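PDB 4R81: NADH dehydrogenase from Methanothermobacter marburgensis, which binds flavin mononucleotide and probably catalyses the oxidation of NAD(P)H with a quinone as electron acceptor. Local coordinates for residues V6-A11 and Y37-L42; P67-V72 and F104-T109; C134-T139 and M171-G176; I125-A130 and V164-V169. All blocks are in the same frame, centred on the assembly; numbering follows the deposited sequence.

Contact 1. Residues V6-A11 and Y37-L42; sequences VYILFA and YEVGDL
The Phe10 ring meets the Asp41 carboxylate at its edge: Asp41 OD1 lies in the ring plane, and the two flat groups are turned 76° from each other. On the other face of the sheet the Tyr7 ring comes obliquely against the neighbouring backbone, with CD1 3.3 Å from Glu38 O. The two parallel strands belong to a beta-alpha-beta unit of the flavodoxin-like fold, linked through helix 18-32. Tyr7 CG stands anti to the backbone N (chi1 -179°). From there its OH ends 3.6 Å from Gly40 CA, where any side chain would collide with it. The same hydroxyl is hydrogen-bonded to Glu75 and Arg78. Replacing Tyr7 with a leucine would probably leave Glu75 and Arg78 without that hydroxyl and open a gap above Gly40. On the Phe10 face, Ile8 CD1 packs 3.8 Å from Tyr37 CB, and Asp41 OD2 pairs with Arg20. Five backbone hydrogen bonds join the strands. Among them, Gly40 N reaches Ile8 O at 2.7 Å.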
loop_
_atom_site.group_PDB
_atom_site.type_symbol
_atom_site.label_atom_id
_atom_site.label_comp_id
_atom_site.label_asym_id
_atom_site.label_seq_id
_atom_site.Cartn_x
_atom_site.Cartn_y
_atom_site.Cartn_z
ATOM N N VAL A 6 -4.771 9.776 -22.076
ATOM C CA VAL A 6 -4.506 9.392 -20.696
ATOM C C VAL A 6 -5.042 8.003 -20.400
ATOM O O VAL A 6 -6.200 7.718 -20.697
ATOM C CB VAL A 6 -5.189 10.354 -19.716
ATOM C CG1 VAL A 6 -4.669 10.124 -18.303
ATOM C CG2 VAL A 6 -4.943 11.787 -20.140
ATOM N N TYR A 7 -4.214 7.145 -19.807
ATOM C CA TYR A 7 -4.726 5.896 -19.254
ATOM C C TYR A 7 -4.946 6.120 -17.763
ATOM O O TYR A 7 -4.009 6.438 -17.016
ATOM C CB TYR A 7 -3.807 4.690 -19.537
ATOM C CG TYR A 7 -4.340 3.375 -18.984
ATOM C CD1 TYR A 7 -5.658 2.980 -19.212
ATOM C CD2 TYR A 7 -3.524 2.528 -18.234
ATOM C CE1 TYR A 7 -6.156 1.782 -18.703
ATOM C CE2 TYR A 7 -4.005 1.330 -17.721
ATOM C CZ TYR A 7 -5.324 0.961 -17.958
ATOM O OH TYR A 7 -5.831 -0.222 -17.458
ATOM N N ILE A 8 -6.204 5.973 -17.354
ATOM C CA ILE A 8 -6.642 6.315 -16.012
ATOM C C ILE A 8 -6.927 5.056 -15.215
ATOM O O ILE A 8 -7.852 4.294 -15.535
ATOM C CB ILE A 8 -7.929 7.162 -16.045
ATOM C CG1 ILE A 8 -7.743 8.420 -16.911
ATOM C CG2 ILE A 8 -8.345 7.528 -14.632
ATOM C CD1 ILE A 8 -9.045 9.158 -17.182
ATOM N N LEU A 9 -6.122 4.830 -14.181
ATOM C CA LEU A 9 -6.347 3.711 -13.274
ATOM C C LEU A 9 -7.296 4.176 -12.183
ATOM O O LEU A 9 -7.014 5.134 -11.462
ATOM C CB LEU A 9 -5.031 3.236 -12.645
ATOM C CG LEU A 9 -4.040 2.453 -13.518
ATOM C CD1 LEU A 9 -4.753 1.291 -14.203
ATOM C CD2 LEU A 9 -3.331 3.355 -14.551
ATOM N N PHE A 10 -8.422 3.491 -12.066
ATOM C CA PHE A 10 -9.441 3.847 -11.095
ATOM C C PHE A 10 -9.630 2.684 -10.132
ATOM O O PHE A 10 -9.886 1.551 -10.548
ATOM C CB PHE A 10 -10.751 4.176 -11.809
ATOM C CG PHE A 10 -11.882 4.489 -10.880
ATOM C CD1 PHE A 10 -11.989 5.738 -10.294
ATOM C CD2 PHE A 10 -12.835 3.535 -10.585
ATOM C CE1 PHE A 10 -13.040 6.030 -9.431
ATOM C CE2 PHE A 10 -13.875 3.816 -9.722
ATOM C CZ PHE A 10 -13.982 5.063 -9.147
ATOM N N ALA A 11 -9.512 2.972 -8.841
ATOM C CA ALA A 11 -9.561 1.941 -7.816
ATOM C C ALA A 11 -10.601 2.223 -6.734
ATOM O O ALA A 11 -10.315 2.940 -5.777
ATOM C CB ALA A 11 -8.175 1.784 -7.180
ATOM N N TYR A 37 -8.968 9.610 -23.429
ATOM C CA TYR A 37 -8.662 8.745 -22.293
ATOM C C TYR A 37 -9.257 7.338 -22.389
ATOM O O TYR A 37 -10.179 7.075 -23.170
ATOM C CB TYR A 37 -9.088 9.415 -20.972
ATOM C CG TYR A 37 -10.576 9.642 -20.897
ATOM C CD1 TYR A 37 -11.421 8.668 -20.368
ATOM C CD2 TYR A 37 -11.141 10.810 -21.389
ATOM C CE1 TYR A 37 -12.785 8.860 -20.321
ATOM C CE2 TYR A 37 -12.503 11.013 -21.348
ATOM C CZ TYR A 37 -13.320 10.036 -20.815
ATOM O OH TYR A 37 -14.673 10.242 -20.776
ATOM N N GLU A 38 -8.695 6.436 -21.588
ATOM C CA GLU A 38 -9.245 5.106 -21.385
ATOM C C GLU A 38 -9.216 4.849 -19.888
ATOM O O GLU A 38 -8.207 5.109 -19.239
ATOM C CB GLU A 38 -8.414 4.036 -22.113
ATOM C CG GLU A 38 -8.968 2.615 -21.933
ATOM C CD GLU A 38 -8.184 1.550 -22.685
ATOM O OE1 GLU A 38 -7.248 1.895 -23.440
ATOM O OE2 GLU A 38 -8.506 0.351 -22.513
ATOM N N VAL A 39 -10.320 4.348 -19.339
ATOM C CA VAL A 39 -10.382 4.050 -17.912
ATOM C C VAL A 39 -10.181 2.571 -17.630
ATOM O O VAL A 39 -10.887 1.720 -18.190
ATOM C CB VAL A 39 -11.718 4.500 -17.279
ATOM C CG1 VAL A 39 -11.725 4.194 -15.778
ATOM C CG2 VAL A 39 -11.942 5.986 -17.527
ATOM N N GLY A 40 -9.216 2.279 -16.759
ATOM C CA GLY A 40 -9.046 0.943 -16.225
ATOM C C GLY A 40 -9.665 0.890 -14.841
ATOM O O GLY A 40 -9.045 1.293 -13.858
ATOM N N ASP A 41 -10.912 0.433 -14.779
ATOM C CA ASP A 41 -11.662 0.319 -13.525
ATOM C C ASP A 41 -11.294 -1.042 -12.948
ATOM O O ASP A 41 -11.892 -2.067 -13.300
ATOM C CB ASP A 41 -13.172 0.422 -13.813
ATOM C CG ASP A 41 -14.033 0.459 -12.547
ATOM O OD1 ASP A 41 -13.660 -0.155 -11.529
ATOM O OD2 ASP A 41 -15.114 1.093 -12.580
ATOM N N LEU A 42 -10.286 -1.050 -12.079
ATOM C CA LEU A 42 -9.668 -2.294 -11.643
ATOM C C LEU A 42 -10.638 -3.263 -10.977
ATOM O O LEU A 42 -10.527 -4.470 -11.165
ATOM C CB LEU A 42 -8.478 -2.012 -10.716
ATOM C CG LEU A 42 -7.312 -1.239 -11.344
ATOM C CD1 LEU A 42 -6.196 -1.037 -10.334
ATOM C CD2 LEU A 42 -6.781 -1.970 -12.576
HETATM O O HOH W 1 -11.900 0.074 -9.504
#

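Contact 2. Residues P67-V72 and F104-T109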
loop_
_atom_site.group_PDB
_atom_site.type_symbol
_atom_site.label_atom_id
_atom_site.label_comp_id
_atom_site.label_asym_id
_atom_site.label_seq_id
_atom_site.Cartn_x
_atom_site.Cartn_y
_atom_site.Cartn_z
ATOM N N PRO A 67 8.487 -14.338 -19.991
ATOM C CA PRO A 67 7.043 -14.182 -20.227
ATOM C C PRO A 67 6.303 -13.383 -19.156
ATOM O O PRO A 67 6.672 -13.414 -17.981
ATOM C CB PRO A 67 6.529 -15.625 -20.215
ATOM C CG PRO A 67 7.699 -16.444 -20.605
ATOM C CD PRO A 67 8.890 -15.756 -20.014
ATOM N N LEU A 68 5.259 -12.676 -19.576
ATOM C CA LEU A 68 4.384 -11.950 -18.662
ATOM C C LEU A 68 2.964 -12.468 -18.806
ATOM O O LEU A 68 2.568 -12.883 -19.893
ATOM C CB LEU A 68 4.407 -10.451 -18.966
ATOM C CG LEU A 68 5.701 -9.727 -18.603
ATOM C CD1 LEU A 68 5.650 -8.287 -19.071
ATOM C CD2 LEU A 68 5.911 -9.786 -17.114
ATOM N N PRO A 69 2.194 -12.445 -17.708
ATOM C CA PRO A 69 0.782 -12.839 -17.736
ATOM C C PRO A 69 -0.003 -11.979 -18.725
ATOM O O PRO A 69 0.350 -10.814 -18.932
ATOM C CB PRO A 69 0.311 -12.545 -16.311
ATOM C CG PRO A 69 1.534 -12.611 -15.480
ATOM C CD PRO A 69 2.650 -12.107 -16.349
ATOM N N GLU A 70 -1.053 -12.536 -19.322
ATOM C CA GLU A 70 -1.826 -11.810 -20.324
ATOM C C GLU A 70 -2.434 -10.506 -19.804
ATOM O O GLU A 70 -2.495 -9.513 -20.534
ATOM C CB GLU A 70 -2.907 -12.714 -20.931
ATOM C CG GLU A 70 -2.369 -13.723 -21.946
ATOM C CD GLU A 70 -3.242 -14.956 -22.079
ATOM O OE1 GLU A 70 -3.889 -15.334 -21.074
ATOM O OE2 GLU A 70 -3.271 -15.553 -23.181
ATOM N N ASP A 71 -2.870 -10.493 -18.549
ATOM C CA ASP A 71 -3.505 -9.295 -18.017
ATOM C C ASP A 71 -2.493 -8.163 -17.851
ATOM O O ASP A 71 -2.807 -6.996 -18.095
ATOM C CB ASP A 71 -4.291 -9.582 -16.727
ATOM C CG ASP A 71 -3.444 -10.204 -15.629
ATOM O OD1 ASP A 71 -2.285 -10.614 -15.877
ATOM O OD2 ASP A 71 -3.962 -10.293 -14.492
ATOM N N VAL A 72 -1.272 -8.522 -17.469
ATOM C CA VAL A 72 -0.183 -7.554 -17.370
ATOM C C VAL A 72 0.207 -7.016 -18.751
ATOM O O VAL A 72 0.414 -5.809 -18.922
ATOM C CB VAL A 72 1.045 -8.152 -16.643
ATOM C CG1 VAL A 72 2.214 -7.179 -16.672
ATOM C CG2 VAL A 72 0.683 -8.497 -15.202
ATOM N N PHE A 104 0.533 -2.054 -9.037
ATOM C CA PHE A 104 1.956 -1.734 -9.079
ATOM C C PHE A 104 2.807 -3.002 -8.945
ATOM O O PHE A 104 3.734 -3.218 -9.739
ATOM C CB PHE A 104 2.335 -0.711 -7.995
ATOM C CG PHE A 104 1.795 0.673 -8.249
ATOM C CD1 PHE A 104 2.294 1.446 -9.288
ATOM C CD2 PHE A 104 0.801 1.203 -7.443
ATOM C CE1 PHE A 104 1.792 2.718 -9.530
ATOM C CE2 PHE A 104 0.293 2.481 -7.678
ATOM C CZ PHE A 104 0.797 3.240 -8.716
ATOM N N ASP A 105 2.484 -3.846 -7.964
ATOM C CA ASP A 105 3.263 -5.066 -7.707
ATOM C C ASP A 105 3.380 -5.924 -8.965
ATOM O O ASP A 105 4.445 -6.469 -9.266
ATOM C CB ASP A 105 2.625 -5.932 -6.608
ATOM C CG ASP A 105 2.581 -5.254 -5.245
ATOM O OD1 ASP A 105 3.294 -4.251 -5.029
ATOM O OD2 ASP A 105 1.820 -5.751 -4.378
ATOM N N ARG A 106 2.271 -6.031 -9.697
ATOM C CA ARG A 106 2.172 -6.939 -10.837
ATOM C C ARG A 106 2.509 -6.316 -12.190
ATOM O O ARG A 106 2.952 -7.015 -13.109
ATOM C CB ARG A 106 0.767 -7.556 -10.891
ATOM C CG ARG A 106 0.394 -8.380 -9.659
ATOM C CD ARG A 106 -0.874 -9.190 -9.900
ATOM N NE ARG A 106 -0.695 -10.088 -11.038
ATOM C CZ ARG A 106 -1.466 -10.117 -12.122
ATOM N NH1 ARG A 106 -2.520 -9.321 -12.221
ATOM N NH2 ARG A 106 -1.184 -10.964 -13.106
ATOM N N VAL A 107 2.294 -5.012 -12.320
ATOM C CA VAL A 107 2.415 -4.366 -13.622
ATOM C C VAL A 107 3.772 -3.697 -13.794
ATOM O O VAL A 107 4.297 -3.635 -14.899
ATOM C CB VAL A 107 1.223 -3.402 -13.890
ATOM C CG1 VAL A 107 1.365 -2.687 -15.247
ATOM C CG2 VAL A 107 -0.099 -4.178 -13.827
ATOM N N TRP A 108 4.367 -3.240 -12.697
ATOM C CA TRP A 108 5.689 -2.627 -12.776
ATOM C C TRP A 108 6.762 -3.722 -12.793
ATOM O O TRP A 108 7.453 -3.953 -11.795
ATOM C CB TRP A 108 5.918 -1.685 -11.591
ATOM C CG TRP A 108 5.444 -0.222 -11.703
ATOM C CD1 TRP A 108 5.682 0.751 -10.782
ATOM C CD2 TRP A 108 4.689 0.418 -12.767
ATOM N NE1 TRP A 108 5.130 1.942 -11.184
ATOM C CE2 TRP A 108 4.518 1.770 -12.395
ATOM C CE3 TRP A 108 4.142 -0.016 -13.983
ATOM C CZ2 TRP A 108 3.834 2.693 -13.196
ATOM C CZ3 TRP A 108 3.457 0.905 -14.777
ATOM C CH2 TRP A 108 3.310 2.242 -14.377
ATOM N N THR A 109 6.908 -4.391 -13.932
ATOM C CA THR A 109 7.727 -5.603 -14.024
ATOM C C THR A 109 9.174 -5.344 -14.407
ATOM O O THR A 109 9.495 -4.328 -15.024
ATOM C CB THR A 109 7.114 -6.606 -15.026
ATOM O OG1 THR A 109 6.895 -5.955 -16.283
ATOM C CG2 THR A 109 5.795 -7.102 -14.507
#
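Val72, in the first turn of helix 70-80, and Val107, at the end of helix 98-107, bring the two backbones to 5.6 Å between their CA atoms. Val72 CG2 packs 3.4 Å from Arg106 O and also sits over one face of the Arg106 guanidinium, offset toward its rim. The Arg106 chain bends at its third torsion (chi3 59°), which brings the guanidinium round to grip Asp71 end-on with two nitrogens. Arg106 NH2 reaches the syn lone pair of Asp71 OD1 at 3.0 Å, while NH1 meets OD2 at 2.9 Å from above the carboxylate plane. The two planes stand 42° apart, so the salt bridge is twisted. Arg106 NE has a second acid, Glu55. An asparagine in place of Asp71 would probably leave the arginine with one charge mate fewer and a looser hold on NH1 and NH2. Beyond the salt bridge, Leu68 CD2 packs 3.7 Å from Thr109 CG2. Leu68 and Thr109 both touch Arg58 of helix 53-61, and Val107 O accepts a bond from His76, tying helix 98-107 to helix 70-80.

Contact 3. Residues C134-T139 and M171-G176. With FMN (flavin mononucleotide), chain E.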
loop_
_atom_site.group_PDB
_atom_site.type_symbol
_atom_site.label_atom_id
_atom_site.label_comp_id
_atom_site.label_asym_id
_atom_site.label_seq_id
_atom_site.Cartn_x
_atom_site.Cartn_y
_atom_site.Cartn_z
ATOM N N CYS A 134 -6.189 11.839 -5.153
ATOM C CA CYS A 134 -6.409 11.011 -3.980
ATOM C C CYS A 134 -7.411 11.662 -3.037
ATOM O O CYS A 134 -7.175 12.751 -2.504
ATOM C CB CYS A 134 -5.074 10.798 -3.264
ATOM S SG CYS A 134 -5.191 9.919 -1.718
ATOM N N SER A 135 -8.542 11.004 -2.833
ATOM C CA SER A 135 -9.569 11.516 -1.930
ATOM C C SER A 135 -9.274 11.042 -0.514
ATOM O O SER A 135 -8.965 9.878 -0.303
ATOM C CB SER A 135 -10.950 11.032 -2.371
ATOM O OG SER A 135 -11.932 11.358 -1.404
ATOM N N ALA A 136 -9.355 11.944 0.462
ATOM C CA ALA A 136 -9.020 11.574 1.837
ATOM C C ALA A 136 -10.034 12.120 2.823
ATOM O O ALA A 136 -10.617 13.177 2.594
ATOM C CB ALA A 136 -7.629 12.075 2.194
ATOM N N GLY A 137 -10.245 11.389 3.910
ATOM C CA GLY A 137 -11.076 11.872 4.995
ATOM C C GLY A 137 -10.438 13.058 5.698
ATOM O O GLY A 137 -11.092 14.070 5.963
ATOM N N HIS A 138 -9.152 12.933 6.021
ATOM C CA HIS A 138 -8.417 14.047 6.610
ATOM C C HIS A 138 -8.265 15.183 5.612
ATOM O O HIS A 138 -8.275 14.966 4.406
ATOM C CB HIS A 138 -7.040 13.590 7.086
ATOM C CG HIS A 138 -7.083 12.823 8.365
ATOM N ND1 HIS A 138 -7.525 13.381 9.543
ATOM C CD2 HIS A 138 -6.753 11.542 8.652
ATOM C CE1 HIS A 138 -7.461 12.478 10.504
ATOM N NE2 HIS A 138 -6.999 11.354 9.990
ATOM N N THR A 139 -8.124 16.402 6.117
ATOM C CA THR A 139 -7.813 17.519 5.240
ATOM C C THR A 139 -6.354 17.418 4.814
ATOM O O THR A 139 -5.538 16.794 5.500
ATOM C CB THR A 139 -8.046 18.866 5.931
ATOM O OG1 THR A 139 -7.256 18.933 7.125
ATOM C CG2 THR A 139 -9.517 19.029 6.282
ATOM N N MET A 171 0.320 15.547 -7.663
ATOM C CA MET A 171 -0.640 14.892 -6.776
ATOM C C MET A 171 -1.582 15.926 -6.168
ATOM O O MET A 171 -1.146 16.982 -5.707
ATOM C CB MET A 171 0.062 14.088 -5.673
ATOM C CG MET A 171 -0.886 13.266 -4.783
ATOM S SD MET A 171 -0.031 12.239 -3.558
ATOM C CE MET A 171 -1.370 11.249 -2.898
ATOM N N GLU A 172 -2.873 15.624 -6.195
ATOM C CA GLU A 172 -3.873 16.468 -5.554
ATOM C C GLU A 172 -4.495 15.674 -4.422
ATOM O O GLU A 172 -5.117 14.635 -4.657
ATOM C CB GLU A 172 -4.976 16.852 -6.545
ATOM C CG GLU A 172 -4.482 17.462 -7.846
ATOM C CD GLU A 172 -4.347 18.961 -7.784
ATOM O OE1 GLU A 172 -4.486 19.535 -6.682
ATOM O OE2 GLU A 172 -4.100 19.569 -8.846
ATOM N N ILE A 173 -4.318 16.146 -3.193
ATOM C CA ILE A 173 -4.995 15.524 -2.068
ATOM C C ILE A 173 -6.352 16.192 -1.904
ATOM O O ILE A 173 -6.449 17.340 -1.475
ATOM C CB ILE A 173 -4.178 15.612 -0.770
ATOM C CG1 ILE A 173 -2.874 14.825 -0.926
ATOM C CG2 ILE A 173 -4.995 15.077 0.398
ATOM C CD1 ILE A 173 -1.935 14.947 0.264
ATOM N N LEU A 174 -7.399 15.465 -2.279
ATOM C CA LEU A 174 -8.758 15.977 -2.187
ATOM C C LEU A 174 -9.325 15.597 -0.822
ATOM O O LEU A 174 -9.995 14.573 -0.670
ATOM C CB LEU A 174 -9.614 15.443 -3.344
ATOM C CG LEU A 174 -9.020 15.687 -4.744
ATOM C CD1 LEU A 174 -9.838 15.016 -5.865
ATOM C CD2 LEU A 174 -8.852 17.185 -5.022
ATOM N N GLY A 175 -9.027 16.420 0.179
ATOM C CA GLY A 175 -9.293 16.059 1.561
ATOM C C GLY A 175 -10.587 16.597 2.136
ATOM O O GLY A 175 -11.288 17.372 1.490
ATOM N N GLY A 176 -10.909 16.158 3.349
ATOM C CA GLY A 176 -12.093 16.620 4.051
ATOM C C GLY A 176 -13.330 15.781 3.790
ATOM O O GLY A 176 -14.443 16.147 4.204
HETATM N N1 FMN E . -8.860 8.937 5.273
HETATM C C2 FMN E . -7.632 9.481 5.598
HETATM O O2 FMN E . -7.486 10.696 5.596
HETATM N N3 FMN E . -6.565 8.666 5.921
HETATM C C4 FMN E . -6.716 7.296 5.921
HETATM O O4 FMN E . -5.752 6.590 6.202
HETATM C C4A FMN E . -7.949 6.732 5.599
HETATM N N5 FMN E . -8.132 5.364 5.607
HETATM C C5A FMN E . -9.356 4.825 5.268
HETATM C C6 FMN E . -9.528 3.440 5.261
HETATM C C7 FMN E . -10.761 2.884 4.930
HETATM C C7M FMN E . -10.940 1.395 4.903
HETATM C C8 FMN E . -11.831 3.716 4.600
HETATM C C8M FMN E . -13.171 3.130 4.246
HETATM C C9 FMN E . -11.655 5.098 4.619
HETATM C C9A FMN E . -10.422 5.659 4.947
HETATM N N10 FMN E . -10.242 7.033 4.961
HETATM C C10 FMN E . -9.015 7.566 5.276
HETATM C "C1'" FMN E . -11.356 7.956 4.587
HETATM C "C2'" FMN E . -11.437 7.881 3.055
HETATM O "O2'" FMN E . -10.296 8.434 2.428
HETATM C "C3'" FMN E . -12.735 8.489 2.549
HETATM O "O3'" FMN E . -13.769 7.591 2.917
HETATM C "C4'" FMN E . -12.710 8.646 1.034
HETATM O "O4'" FMN E . -11.778 9.624 0.624
HETATM C "C5'" FMN E . -14.077 9.019 0.484
HETATM O "O5'" FMN E . -14.007 8.843 -0.911
HETATM P P FMN E . -14.883 7.679 -1.584
HETATM O O1P FMN E . -16.343 8.052 -1.405
HETATM O O2P FMN E . -14.553 7.583 -3.053
HETATM O O3P FMN E . -14.604 6.385 -0.859
#
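Cys134 lays its CB against the end of Met171, 3.7 Å from CE. The methionine chain is fully extended, with CG anti to its N (chi1 -175°), and this carries the methyl across to the cysteine. Met171 also rests on helix 148-162. Around this pair the two strands run parallel. Cys134 N bonds Glu172 O, Leu174 N bonds Cys134 O at 2.7 Å, and Ala136 N bonds Leu174 O from above the carbonyl plane. Past the strand ends the two segments stay in touch, since Gly176 N donates to His138 O at 3.1 Å. Gly175 is packed so closely that a CB would collide with His138 O and Thr139 CA. Gly176 has a positive phi that would jam a side chain against the preceding carbonyl.

Residues 135-138 also line the flavin pocket. His138 N donates to FMN O2 at 2.8 Å in a nearly straight bond (167°). Gly137 N donates to FMN N1 at 3.1 Å and more weakly to O2'. A side chain on Gly137 would crowd FMN C1'. Ser135 has two conformers, so the bond between its OG and FMN O4' is less certain. Trp93 N of the same chain and, from the second subunit, Tyr56 OH also bond the cofactor. Loops at the C-terminal ends of parallel strands, gripping FMN through backbone N-H groups, are typical of the flavodoxin-like fold.

Contact 4. Residues I125-A130 and V164-V169; sequences IDIEKA and VGVKNV
Lys167 stretches along the outside of the 125-130 segment, crossing the side chains of Glu128 and Asp126. The two segments lead into neighbouring parallel strands of the flavodoxin-like fold, 129-135 and 169-174. Between those strands come helices 140-146 and 148-162, the second ending in a Schellman motif with Gly165, of positive phi, as its C-prime residue. The Lys167 chain passes Glu128 obliquely, with CD 3.6 Å from OE1. It then bends at its last torsion (chi4 66°), which turns NZ to Asp126 OD1 in a weak salt bridge of 3.2 Å. Two waters also accept from NZ, and one of them donates to Glu128 OE1. The Glu128 and Asn168 side chains run alongside each other, their carboxylate and amide planes 40° apart. Asn168 ND2 uses an N-H in its amide plane to reach Glu128 O at 3.0 Å.

The inner side is apolar. Ile127 and Val166 also run alongside each other, with CG2 of the isoleucine 4.1 Å from CG1 of the valine. Val166 CG1 further packs on Ala130 CB. Ile125 and Val164 cross at a slant, CD1 to CG2 at 3.7 Å, and both touch Trp108; Val164 also packs on Trp93 of the second subunit. Lys167 N donates to Ile127 O, and at the start of the strand pairing Ala130 N reaches Asn168 O at 2.9 Å.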
loop_
_atom_site.group_PDB
_atom_site.type_symbol
_atom_site.label_atom_id
_atom_site.label_comp_id
_atom_site.label_asym_id
_atom_site.label_seq_id
_atom_site.Cartn_x
_atom_site.Cartn_y
_atom_site.Cartn_z
ATOM N N ILE A 125 9.114 2.604 -19.866
ATOM C CA ILE A 125 7.918 3.432 -19.748
ATOM C C ILE A 125 8.133 4.803 -20.388
ATOM O O ILE A 125 9.099 5.502 -20.079
ATOM C CB ILE A 125 7.475 3.567 -18.273
ATOM C CG1 ILE A 125 7.133 2.187 -17.706
ATOM C CG2 ILE A 125 6.293 4.516 -18.145
ATOM C CD1 ILE A 125 6.766 2.195 -16.234
ATOM N N ASP A 126 7.237 5.168 -21.299
ATOM C CA ASP A 126 7.329 6.434 -22.014
ATOM C C ASP A 126 6.090 7.282 -21.735
ATOM O O ASP A 126 5.139 7.296 -22.515
ATOM C CB ASP A 126 7.488 6.176 -23.511
ATOM C CG ASP A 126 7.683 7.444 -24.300
ATOM O OD1 ASP A 126 8.149 8.443 -23.713
ATOM O OD2 ASP A 126 7.371 7.442 -25.507
ATOM N N ILE A 127 6.118 7.993 -20.614
ATOM C CA ILE A 127 4.959 8.736 -20.134
ATOM C C ILE A 127 5.386 10.129 -19.702
ATOM O O ILE A 127 6.265 10.277 -18.842
ATOM C CB ILE A 127 4.295 8.021 -18.933
ATOM C CG1 ILE A 127 3.648 6.697 -19.367
ATOM C CG2 ILE A 127 3.260 8.930 -18.264
ATOM C CD1 ILE A 127 2.428 6.854 -20.287
ATOM N N GLU A 128 4.763 11.144 -20.294
ATOM C CA GLU A 128 5.156 12.531 -20.059
ATOM C C GLU A 128 4.698 13.046 -18.694
ATOM O O GLU A 128 5.419 13.810 -18.038
ATOM C CB GLU A 128 4.612 13.430 -21.176
ATOM C CG GLU A 128 5.282 14.795 -21.270
ATOM C CD GLU A 128 6.747 14.719 -21.711
ATOM O OE1 GLU A 128 7.120 13.770 -22.446
ATOM O OE2 GLU A 128 7.530 15.612 -21.322
ATOM N N LYS A 129 3.519 12.604 -18.257
ATOM C CA LYS A 129 2.923 13.113 -17.023
ATOM C C LYS A 129 2.021 12.094 -16.339
ATOM O O LYS A 129 1.268 11.382 -16.994
ATOM C CB LYS A 129 2.105 14.375 -17.311
ATOM C CG LYS A 129 1.565 15.071 -16.072
ATOM C CD LYS A 129 1.003 16.431 -16.431
ATOM C CE LYS A 129 0.855 17.336 -15.213
ATOM N NZ LYS A 129 0.110 18.587 -15.567
ATOM N N ALA A 130 2.096 12.044 -15.015
ATOM C CA ALA A 130 1.142 11.283 -14.229
ATOM C C ALA A 130 0.460 12.218 -13.243
ATOM O O ALA A 130 1.116 13.050 -12.606
ATOM C CB ALA A 130 1.828 10.150 -13.493
ATOM N N VAL A 164 10.105 5.149 -11.988
ATOM C CA VAL A 164 10.005 4.215 -13.107
ATOM C C VAL A 164 10.037 4.943 -14.448
ATOM O O VAL A 164 9.771 4.353 -15.499
ATOM C CB VAL A 164 8.751 3.309 -13.008
ATOM C CG1 VAL A 164 8.751 2.559 -11.690
ATOM C CG2 VAL A 164 7.468 4.117 -13.163
ATOM N N GLY A 165 10.373 6.229 -14.411
ATOM C CA GLY A 165 10.603 6.976 -15.633
ATOM C C GLY A 165 9.554 7.990 -16.055
ATOM O O GLY A 165 9.755 8.689 -17.043
ATOM N N VAL A 166 8.434 8.069 -15.342
ATOM C CA VAL A 166 7.448 9.110 -15.635
ATOM C C VAL A 166 8.134 10.479 -15.539
ATOM O O VAL A 166 8.832 10.755 -14.570
ATOM C CB VAL A 166 6.257 9.050 -14.668
ATOM C CG1 VAL A 166 5.297 10.199 -14.948
ATOM C CG2 VAL A 166 5.541 7.708 -14.790
ATOM N N LYS A 167 7.951 11.331 -16.546
ATOM C CA LYS A 167 8.774 12.536 -16.643
ATOM C C LYS A 167 8.350 13.671 -15.713
ATOM O O LYS A 167 9.189 14.452 -15.252
ATOM C CB LYS A 167 8.847 13.016 -18.096
ATOM C CG LYS A 167 9.469 11.983 -19.020
ATOM C CD LYS A 167 9.833 12.555 -20.379
ATOM C CE LYS A 167 10.514 11.497 -21.228
ATOM N NZ LYS A 167 9.575 10.386 -21.575
ATOM N N ASN A 168 7.053 13.750 -15.440
ATOM C CA ASN A 168 6.474 14.828 -14.646
ATOM C C ASN A 168 5.313 14.267 -13.844
ATOM O O ASN A 168 4.529 13.475 -14.370
ATOM C CB ASN A 168 5.947 15.947 -15.554
ATOM C CG ASN A 168 7.040 16.614 -16.364
ATOM O OD1 ASN A 168 7.749 17.489 -15.866
ATOM N ND2 ASN A 168 7.176 16.213 -17.627
ATOM N N VAL A 169 5.203 14.665 -12.578
ATOM C CA VAL A 169 4.134 14.169 -11.711
ATOM C C VAL A 169 3.461 15.272 -10.890
ATOM O O VAL A 169 4.105 16.245 -10.473
ATOM C CB VAL A 169 4.632 13.065 -10.738
ATOM C CG1 VAL A 169 5.160 11.859 -11.500
ATOM C CG2 VAL A 169 5.693 13.617 -9.796
HETATM O O HOH W 2 8.902 8.242 -19.431
HETATM O O HOH W 3 7.065 11.255 -22.675
#

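Contacts 1, 3 and 4 reach the same parallel sheet. Contact 1 pairs an outermost strand, 36-41, with its neighbour and is the most buried. Contacts 3 and 4 share strands 129-135 and 169-174 or their approaches, and their segments alternate along the chain. Contact 4 lies where these strands begin, away from the annotated sites, and mixes exposed charges and waters with an apolar inner side. Contact 3 lies where they end, and its polar backbone serves FMN. Contact 2 joins helices instead, through a salt bridge rather than a strand ladder. It meets contact 4 directly: Trp108 CD1 is 3.7 Å from Val164 CG1. Contacts 2 and 3 lie about 29 Å apart, centre to centre.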